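RNA-dependent RNA polymerase (Farallon virus, PDB 6DX5) probably copies RNA from an RNA template as a whole protein, while the OTU-like cysteine protease domain held here probably removes ubiquitin from proteins. Local coordinates at residues 139-151 with 168-180. Sequence-based numbering, arbitrary orientation.
Sequences TIVIWNVNTDMKV and IVRCGAHFDALKL
The carbonyl oxygen of I168 sits at the edge of the W143 indole, V141 CG1 stands 3.2 Å above one face, toward the rim, and L178 approaches obliquely, its CD1 3.6 Å from W143 CD1; N167 OD1 is hydrogen-bonded to W143 NE1. On the other side of the sheet, I142 CG2 reaches the edge of the F175 ring (4.2 Å to CE1). One face of that ring carries R170 CG, and F175 CZ lies 3.4 Å above the plane of the R170 guanidinium, toward its rim. With CG anti to the backbone N (chi1 -179°) and the chain extended, R170 runs alongside N144, CD 3.4 Å from N144 ND2; water 1, in plane at the guanidinium edge, accepts from N144 ND2 and R170 NH1, whereas N144 OD1 is hydrogen-bonded to Q155 NE2. Strands 140-145 and 166-171 are parallel neighbours in the mixed sheet of the OTU-like protease fold, and 174-180 returns antiparallel through a type II' turn. Four parallel-strand hydrogen bonds alternate between 140-145 and 168-171: I168 N to V141 O, W143 N to I168 O, R170 N to W143 O, V145 N to R170 O. On the W143 side, V169 CG2 packs crosswise on V145 CG2 (3.6 Å), with M149 CE 4.1 Å from V169 CG2.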
ATOM      1  N   THR A 139      -2.814 -16.175   8.730  1.00 23.97           N
ATOM      2  CA  THR A 139      -3.073 -14.753   8.718  1.00 23.33           C
ATOM      3  C   THR A 139      -1.889 -14.003   9.320  1.00 25.12           C
ATOM      4  O   THR A 139      -1.418 -14.332  10.428  1.00 26.93           O
ATOM      5  CB  THR A 139      -4.360 -14.471   9.476  1.00 26.00           C
ATOM      6  OG1 THR A 139      -5.408 -15.154   8.786  1.00 29.57           O
ATOM      7  CG2 THR A 139      -4.678 -12.973   9.490  1.00 24.20           C
ATOM      8  N   ILE A 140      -1.417 -12.989   8.606  1.00 23.56           N
ATOM      9  CA  ILE A 140      -0.343 -12.136   9.107  1.00 22.62           C
ATOM     10  C   ILE A 140      -0.905 -10.730   9.227  1.00 26.55           C
ATOM     11  O   ILE A 140      -1.517 -10.222   8.271  1.00 27.33           O
ATOM     12  CB  ILE A 140       0.894 -12.170   8.187  1.00 19.73           C
ATOM     13  CG1 ILE A 140       1.400 -13.566   8.110  1.00 22.32           C
ATOM     14  CG2 ILE A 140       2.058 -11.270   8.747  1.00 20.88           C
ATOM     15  CD1 ILE A 140       2.466 -13.787   6.984  1.00 19.89           C
ATOM     16  N   VAL A 141      -0.711 -10.111  10.398  1.00 20.54           N
ATOM     17  CA  VAL A 141      -1.160  -8.752  10.651  1.00 22.81           C
ATOM     18  C   VAL A 141       0.063  -7.861  10.762  1.00 24.91           C
ATOM     19  O   VAL A 141       0.988  -8.186  11.501  1.00 21.82           O
ATOM     20  CB  VAL A 141      -2.000  -8.679  11.931  1.00 27.94           C
ATOM     21  CG1 VAL A 141      -2.507  -7.317  12.115  1.00 20.85           C
ATOM     22  CG2 VAL A 141      -3.150  -9.708  11.857  1.00 25.48           C
ATOM     23  N   ILE A 142       0.077  -6.746  10.027  1.00 26.55           N
ATOM     24  CA  ILE A 142       1.181  -5.790  10.057  1.00 28.31           C
ATOM     25  C   ILE A 142       0.662  -4.528  10.731  1.00 24.65           C
ATOM     26  O   ILE A 142      -0.235  -3.862  10.206  1.00 20.46           O
ATOM     27  CB  ILE A 142       1.716  -5.445   8.664  1.00 31.72           C
ATOM     28  CG1 ILE A 142       1.996  -6.697   7.817  1.00 34.02           C
ATOM     29  CG2 ILE A 142       2.977  -4.565   8.815  1.00 22.05           C
ATOM     30  CD1 ILE A 142       3.207  -7.399   8.214  1.00 38.92           C
ATOM     31  N   TRP A 143       1.211  -4.187  11.884  1.00 20.45           N
ATOM     32  CA  TRP A 143       0.801  -2.985  12.603  1.00 18.48           C
ATOM     33  C   TRP A 143       1.861  -1.914  12.348  1.00 18.56           C
ATOM     34  O   TRP A 143       3.017  -2.072  12.754  1.00 19.26           O
ATOM     35  CB  TRP A 143       0.672  -3.247  14.114  1.00 18.95           C
ATOM     36  CG  TRP A 143      -0.266  -4.328  14.527  1.00 23.07           C
ATOM     37  CD1 TRP A 143      -0.008  -5.670  14.552  1.00 23.59           C
ATOM     38  CD2 TRP A 143      -1.638  -4.169  14.920  1.00 20.63           C
ATOM     39  NE1 TRP A 143      -1.124  -6.357  14.965  1.00 23.86           N
ATOM     40  CE2 TRP A 143      -2.140  -5.458  15.190  1.00 21.60           C
ATOM     41  CE3 TRP A 143      -2.483  -3.060  15.082  1.00 24.27           C
ATOM     42  CZ2 TRP A 143      -3.470  -5.687  15.602  1.00 38.15           C
ATOM     43  CZ3 TRP A 143      -3.809  -3.280  15.517  1.00 28.98           C
ATOM     44  CH2 TRP A 143      -4.290  -4.587  15.734  1.00 31.45           C
ATOM     45  N   ASN A 144       1.480  -0.842  11.680  1.00 22.88           N
ATOM     46  CA  ASN A 144       2.405   0.246  11.437  1.00 20.34           C
ATOM     47  C   ASN A 144       2.287   1.224  12.597  1.00 27.49           C
ATOM     48  O   ASN A 144       1.207   1.785  12.836  1.00 24.58           O
ATOM     49  CB  ASN A 144       2.083   0.935  10.103  1.00 25.06           C
ATOM     50  CG  ASN A 144       2.068  -0.038   8.939  1.00 30.96           C
ATOM     51  OD1 ASN A 144       0.996  -0.386   8.411  1.00 35.66           O
ATOM     52  ND2 ASN A 144       3.225  -0.546   8.591  1.00 28.94           N
ATOM     53  N   VAL A 145       3.387   1.486  13.275  1.00 28.72           N
ATOM     54  CA  VAL A 145       3.326   2.322  14.458  1.00 23.26           C
ATOM     55  C   VAL A 145       4.287   3.493  14.331  1.00 34.22           C
ATOM     56  O   VAL A 145       5.231   3.482  13.533  1.00 31.36           O
ATOM     57  CB  VAL A 145       3.649   1.505  15.698  1.00 24.52           C
ATOM     58  CG1 VAL A 145       2.679   0.348  15.819  1.00 21.43           C
ATOM     59  CG2 VAL A 145       5.125   1.062  15.617  1.00 27.76           C
ATOM     60  N   ASN A 146       4.046   4.519  15.155  1.00 28.48           N
ATOM     61  CA  ASN A 146       5.006   5.605  15.187  1.00 37.87           C
ATOM     62  C   ASN A 146       6.040   5.237  16.243  1.00 39.02           C
ATOM     63  O   ASN A 146       6.071   4.103  16.737  1.00 29.72           O
ATOM     64  CB  ASN A 146       4.319   6.946  15.432  1.00 53.91           C
ATOM     65  CG  ASN A 146       3.527   6.935  16.673  1.00 69.82           C
ATOM     66  OD1 ASN A 146       3.568   5.958  17.409  1.00 68.09           O
ATOM     67  ND2 ASN A 146       2.778   8.004  16.930  1.00 83.29           N
ATOM     68  N   THR A 147       6.896   6.177  16.602  1.00 36.80           N
ATOM     69  CA  THR A 147       8.050   5.783  17.393  1.00 44.44           C
ATOM     70  C   THR A 147       7.712   5.554  18.863  1.00 44.67           C
ATOM     71  O   THR A 147       8.512   4.917  19.554  1.00 45.52           O
ATOM     72  CB  THR A 147       9.155   6.833  17.236  1.00 46.05           C
ATOM     73  OG1 THR A 147       8.627   8.114  17.609  1.00 48.90           O
ATOM     74  CG2 THR A 147       9.602   6.890  15.736  1.00 41.87           C
ATOM     75  N   ASP A 148       6.552   6.018  19.337  1.00 38.60           N
ATOM     76  CA  ASP A 148       6.016   5.698  20.655  1.00 40.86           C
ATOM     77  C   ASP A 148       5.012   4.524  20.641  1.00 43.66           C
ATOM     78  O   ASP A 148       4.219   4.383  21.584  1.00 53.19           O
ATOM     79  CB  ASP A 148       5.370   6.944  21.255  1.00 53.77           C
ATOM     80  CG  ASP A 148       4.215   7.487  20.404  1.00 74.43           C
ATOM     81  OD1 ASP A 148       3.554   6.700  19.697  1.00 82.26           O
ATOM     82  OD2 ASP A 148       3.927   8.705  20.460  1.00 88.28           O
ATOM     83  N   MET A 149       5.000   3.713  19.584  1.00 36.03           N
ATOM     84  CA  MET A 149       4.230   2.467  19.479  1.00 38.70           C
ATOM     85  C   MET A 149       2.707   2.674  19.420  1.00 30.37           C
ATOM     86  O   MET A 149       1.955   1.723  19.603  1.00 34.20           O
ATOM     87  CB  MET A 149       4.596   1.493  20.613  1.00 39.73           C
ATOM     88  CG  MET A 149       6.007   0.906  20.502  1.00 43.71           C
ATOM     89  SD  MET A 149       6.252  -0.384  19.200  1.00 47.34           S
ATOM     90  CE  MET A 149       5.276  -1.739  19.790  1.00 46.45           C
ATOM     91  N   LYS A 150       2.227   3.892  19.143  1.00 34.52           N
ATOM     92  CA  LYS A 150       0.819   4.132  18.797  1.00 35.93           C
ATOM     93  C   LYS A 150       0.584   3.775  17.342  1.00 30.56           C
ATOM     94  O   LYS A 150       1.389   4.142  16.467  1.00 29.86           O
ATOM     95  CB  LYS A 150       0.416   5.607  18.991  1.00 40.02           C
ATOM     96  CG  LYS A 150       0.556   6.242  20.357  1.00 56.76           C
ATOM     97  CD  LYS A 150       0.187   5.337  21.492  1.00 72.93           C
ATOM     98  CE  LYS A 150       1.405   4.713  22.046  1.00 81.62           C
ATOM     99  NZ  LYS A 150       1.265   3.505  22.848  1.00 82.02           N
ATOM    100  N   VAL A 151      -0.535   3.088  17.082  1.00 28.74           N
ATOM    101  CA  VAL A 151      -0.815   2.549  15.758  1.00 26.62           C
ATOM    102  C   VAL A 151      -1.175   3.672  14.794  1.00 34.86           C
ATOM    103  O   VAL A 151      -1.994   4.552  15.112  1.00 36.85           O
ATOM    104  CB  VAL A 151      -1.947   1.514  15.828  1.00 29.55           C
ATOM    105  CG1 VAL A 151      -2.279   0.995  14.417  1.00 27.56           C
ATOM    106  CG2 VAL A 151      -1.542   0.360  16.691  1.00 32.42           C
ATOM    107  N   ILE A 168       2.790  -8.679  13.528  1.00 22.28           N
ATOM    108  CA  ILE A 168       4.121  -8.119  13.352  1.00 19.48           C
ATOM    109  C   ILE A 168       3.985  -6.617  13.435  1.00 23.33           C
ATOM    110  O   ILE A 168       2.989  -6.066  12.962  1.00 22.03           O
ATOM    111  CB  ILE A 168       4.694  -8.601  12.011  1.00 28.78           C
ATOM    112  CG1 ILE A 168       4.869 -10.136  12.095  1.00 25.20           C
ATOM    113  CG2 ILE A 168       5.967  -7.849  11.619  1.00 27.93           C
ATOM    114  CD1 ILE A 168       5.631 -10.710  11.005  1.00 30.78           C
ATOM    115  N   VAL A 169       4.929  -5.949  14.115  1.00 24.66           N
ATOM    116  CA  VAL A 169       4.893  -4.496  14.207  1.00 25.08           C
ATOM    117  C   VAL A 169       5.948  -3.959  13.260  1.00 27.88           C
ATOM    118  O   VAL A 169       7.015  -4.556  13.100  1.00 27.88           O
ATOM    119  CB  VAL A 169       5.135  -4.006  15.648  1.00 19.73           C
ATOM    120  CG1 VAL A 169       6.504  -4.482  16.168  1.00 20.40           C
ATOM    121  CG2 VAL A 169       5.077  -2.492  15.743  1.00 18.67           C
ATOM    122  N   ARG A 170       5.663  -2.826  12.638  1.00 21.55           N
ATOM    123  CA  ARG A 170       6.573  -2.218  11.684  1.00 23.09           C
ATOM    124  C   ARG A 170       6.763  -0.770  12.080  1.00 23.96           C
ATOM    125  O   ARG A 170       5.783  -0.006  12.137  1.00 25.24           O
ATOM    126  CB  ARG A 170       6.021  -2.275  10.259  1.00 22.55           C
ATOM    127  CG  ARG A 170       6.997  -1.648   9.255  1.00 26.16           C
ATOM    128  CD  ARG A 170       6.395  -1.476   7.884  1.00 22.94           C
ATOM    129  NE  ARG A 170       7.477  -1.310   6.915  1.00 33.66           N
ATOM    130  CZ  ARG A 170       7.339  -1.381   5.587  1.00 36.33           C
ATOM    131  NH1 ARG A 170       6.129  -1.593   5.043  1.00 27.02           N
ATOM    132  NH2 ARG A 170       8.411  -1.242   4.816  1.00 33.99           N
ATOM    133  N   CYS A 171       8.019  -0.371  12.306  1.00 22.33           N
ATOM    134  CA  CYS A 171       8.336   1.016  12.662  1.00 23.35           C
ATOM    135  C   CYS A 171       9.325   1.533  11.625  1.00 28.11           C
ATOM    136  O   CYS A 171      10.487   1.112  11.621  1.00 26.73           O
ATOM    137  CB  CYS A 171       8.902   1.105  14.083  1.00 32.01           C
ATOM    138  SG  CYS A 171       8.999   2.892  14.647  1.00 47.37           S
ATOM    139  N   GLY A 172       8.852   2.378  10.705  1.00 29.37           N
ATOM    140  CA  GLY A 172       9.611   2.706   9.501  1.00 33.39           C
ATOM    141  C   GLY A 172      10.012   1.481   8.670  1.00 36.54           C
ATOM    142  O   GLY A 172       9.182   0.713   8.137  1.00 31.21           O
ATOM    143  N   ALA A 173      11.314   1.311   8.495  1.00 35.58           N
ATOM    144  CA  ALA A 173      11.798   0.168   7.735  1.00 32.27           C
ATOM    145  C   ALA A 173      11.895  -1.096   8.580  1.00 34.89           C
ATOM    146  O   ALA A 173      12.078  -2.172   8.018  1.00 30.68           O
ATOM    147  CB  ALA A 173      13.176   0.463   7.136  1.00 29.53           C
ATOM    148  N   HIS A 174      11.740  -1.014   9.906  1.00 30.71           N
ATOM    149  CA  HIS A 174      12.084  -2.144  10.748  1.00 28.73           C
ATOM    150  C   HIS A 174      10.852  -2.933  11.200  1.00 25.55           C
ATOM    151  O   HIS A 174       9.870  -2.357  11.654  1.00 28.22           O
ATOM    152  CB  HIS A 174      12.901  -1.683  11.985  1.00 23.54           C
ATOM    153  CG  HIS A 174      13.378  -2.835  12.800  1.00 34.37           C
ATOM    154  ND1 HIS A 174      14.307  -3.731  12.328  1.00 34.24           N
ATOM    155  CD2 HIS A 174      12.932  -3.351  13.973  1.00 36.19           C
ATOM    156  CE1 HIS A 174      14.477  -4.707  13.216  1.00 33.50           C
ATOM    157  NE2 HIS A 174      13.650  -4.502  14.224  1.00 31.74           N
ATOM    158  N   PHE A 175      10.951  -4.266  11.173  1.00 22.01           N
ATOM    159  CA  PHE A 175       9.886  -5.152  11.636  1.00 20.36           C
ATOM    160  C   PHE A 175      10.334  -5.889  12.892  1.00 19.41           C
ATOM    161  O   PHE A 175      11.469  -6.367  12.952  1.00 25.32           O
ATOM    162  CB  PHE A 175       9.506  -6.209  10.572  1.00 18.09           C
ATOM    163  CG  PHE A 175       8.963  -5.639   9.270  1.00 21.64           C
ATOM    164  CD1 PHE A 175       7.578  -5.569   9.052  1.00 24.45           C
ATOM    165  CD2 PHE A 175       9.818  -5.289   8.220  1.00 23.47           C
ATOM    166  CE1 PHE A 175       7.036  -5.111   7.829  1.00 22.11           C
ATOM    167  CE2 PHE A 175       9.303  -4.795   6.977  1.00 20.66           C
ATOM    168  CZ  PHE A 175       7.898  -4.712   6.783  1.00 20.49           C
ATOM    169  N   ASP A 176       9.441  -6.006  13.898  1.00 19.67           N
ATOM    170  CA  ASP A 176       9.638  -6.897  15.055  1.00 17.33           C
ATOM    171  C   ASP A 176       8.406  -7.806  15.213  1.00 20.77           C
ATOM    172  O   ASP A 176       7.354  -7.574  14.587  1.00 20.18           O
ATOM    173  CB  ASP A 176       9.863  -6.094  16.360  1.00 19.10           C
ATOM    174  CG  ASP A 176      11.243  -5.428  16.434  1.00 33.92           C
ATOM    175  OD1 ASP A 176      11.307  -4.263  16.948  1.00 39.15           O
ATOM    176  OD2 ASP A 176      12.290  -6.084  16.051  1.00 29.58           O
ATOM    177  N   ALA A 177       8.510  -8.817  16.097  1.00 16.99           N
ATOM    178  CA  ALA A 177       7.394  -9.733  16.351  1.00 22.38           C
ATOM    179  C   ALA A 177       6.533  -9.212  17.491  1.00 23.95           C
ATOM    180  O   ALA A 177       7.028  -8.484  18.357  1.00 21.81           O
ATOM    181  CB  ALA A 177       7.920 -11.128  16.684  1.00 18.04           C
ATOM    182  N   LEU A 178       5.238  -9.574  17.488  1.00 21.74           N
ATOM    183  CA  LEU A 178       4.300  -9.255  18.590  1.00 22.00           C
ATOM    184  C   LEU A 178       3.641 -10.533  19.100  1.00 24.86           C
ATOM    185  O   LEU A 178       3.187 -11.350  18.303  1.00 24.57           O
ATOM    186  CB  LEU A 178       3.170  -8.316  18.144  1.00 17.56           C
ATOM    187  CG  LEU A 178       3.529  -6.898  17.717  1.00 20.10           C
ATOM    188  CD1 LEU A 178       2.332  -6.186  17.183  1.00 19.46           C
ATOM    189  CD2 LEU A 178       4.146  -6.135  18.913  1.00 17.32           C
ATOM    190  N   LYS A 179       3.595 -10.724  20.417  1.00 29.10           N
ATOM    191  CA  LYS A 179       2.783 -11.790  20.998  1.00 35.86           C
ATOM    192  C   LYS A 179       1.675 -11.181  21.836  1.00 42.26           C
ATOM    193  O   LYS A 179       1.892 -10.204  22.564  1.00 34.76           O
ATOM    194  CB  LYS A 179       3.616 -12.731  21.834  1.00 42.92           C
ATOM    195  CG  LYS A 179       4.472 -13.588  20.929  1.00 47.39           C
ATOM    196  CD  LYS A 179       5.162 -14.673  21.672  1.00 50.96           C
ATOM    197  CE  LYS A 179       5.611 -15.764  20.676  1.00 46.60           C
ATOM    198  NZ  LYS A 179       6.516 -16.774  21.351  1.00 54.90           N
ATOM    199  N   LEU A 180       0.483 -11.739  21.705  1.00 35.10           N
ATOM    200  CA  LEU A 180      -0.652 -11.210  22.432  1.00 39.34           C
ATOM    201  C   LEU A 180      -0.496 -11.530  23.919  1.00 48.48           C
ATOM    202  O   LEU A 180      -0.112 -12.644  24.291  1.00 50.41           O
ATOM    203  CB  LEU A 180      -1.931 -11.810  21.868  1.00 43.98           C
ATOM    204  CG  LEU A 180      -3.250 -11.068  21.992  1.00 50.26           C
ATOM    205  CD1 LEU A 180      -3.197  -9.700  21.396  1.00 46.68           C
ATOM    206  CD2 LEU A 180      -4.301 -11.859  21.264  1.00 55.21           C
TER
HETATM  207  O   HOH W   1       3.284  -1.754   6.094  1.00 28.87           O
HETATM  208  O   HOH W   2       6.043   3.149  11.030  1.00 38.19           O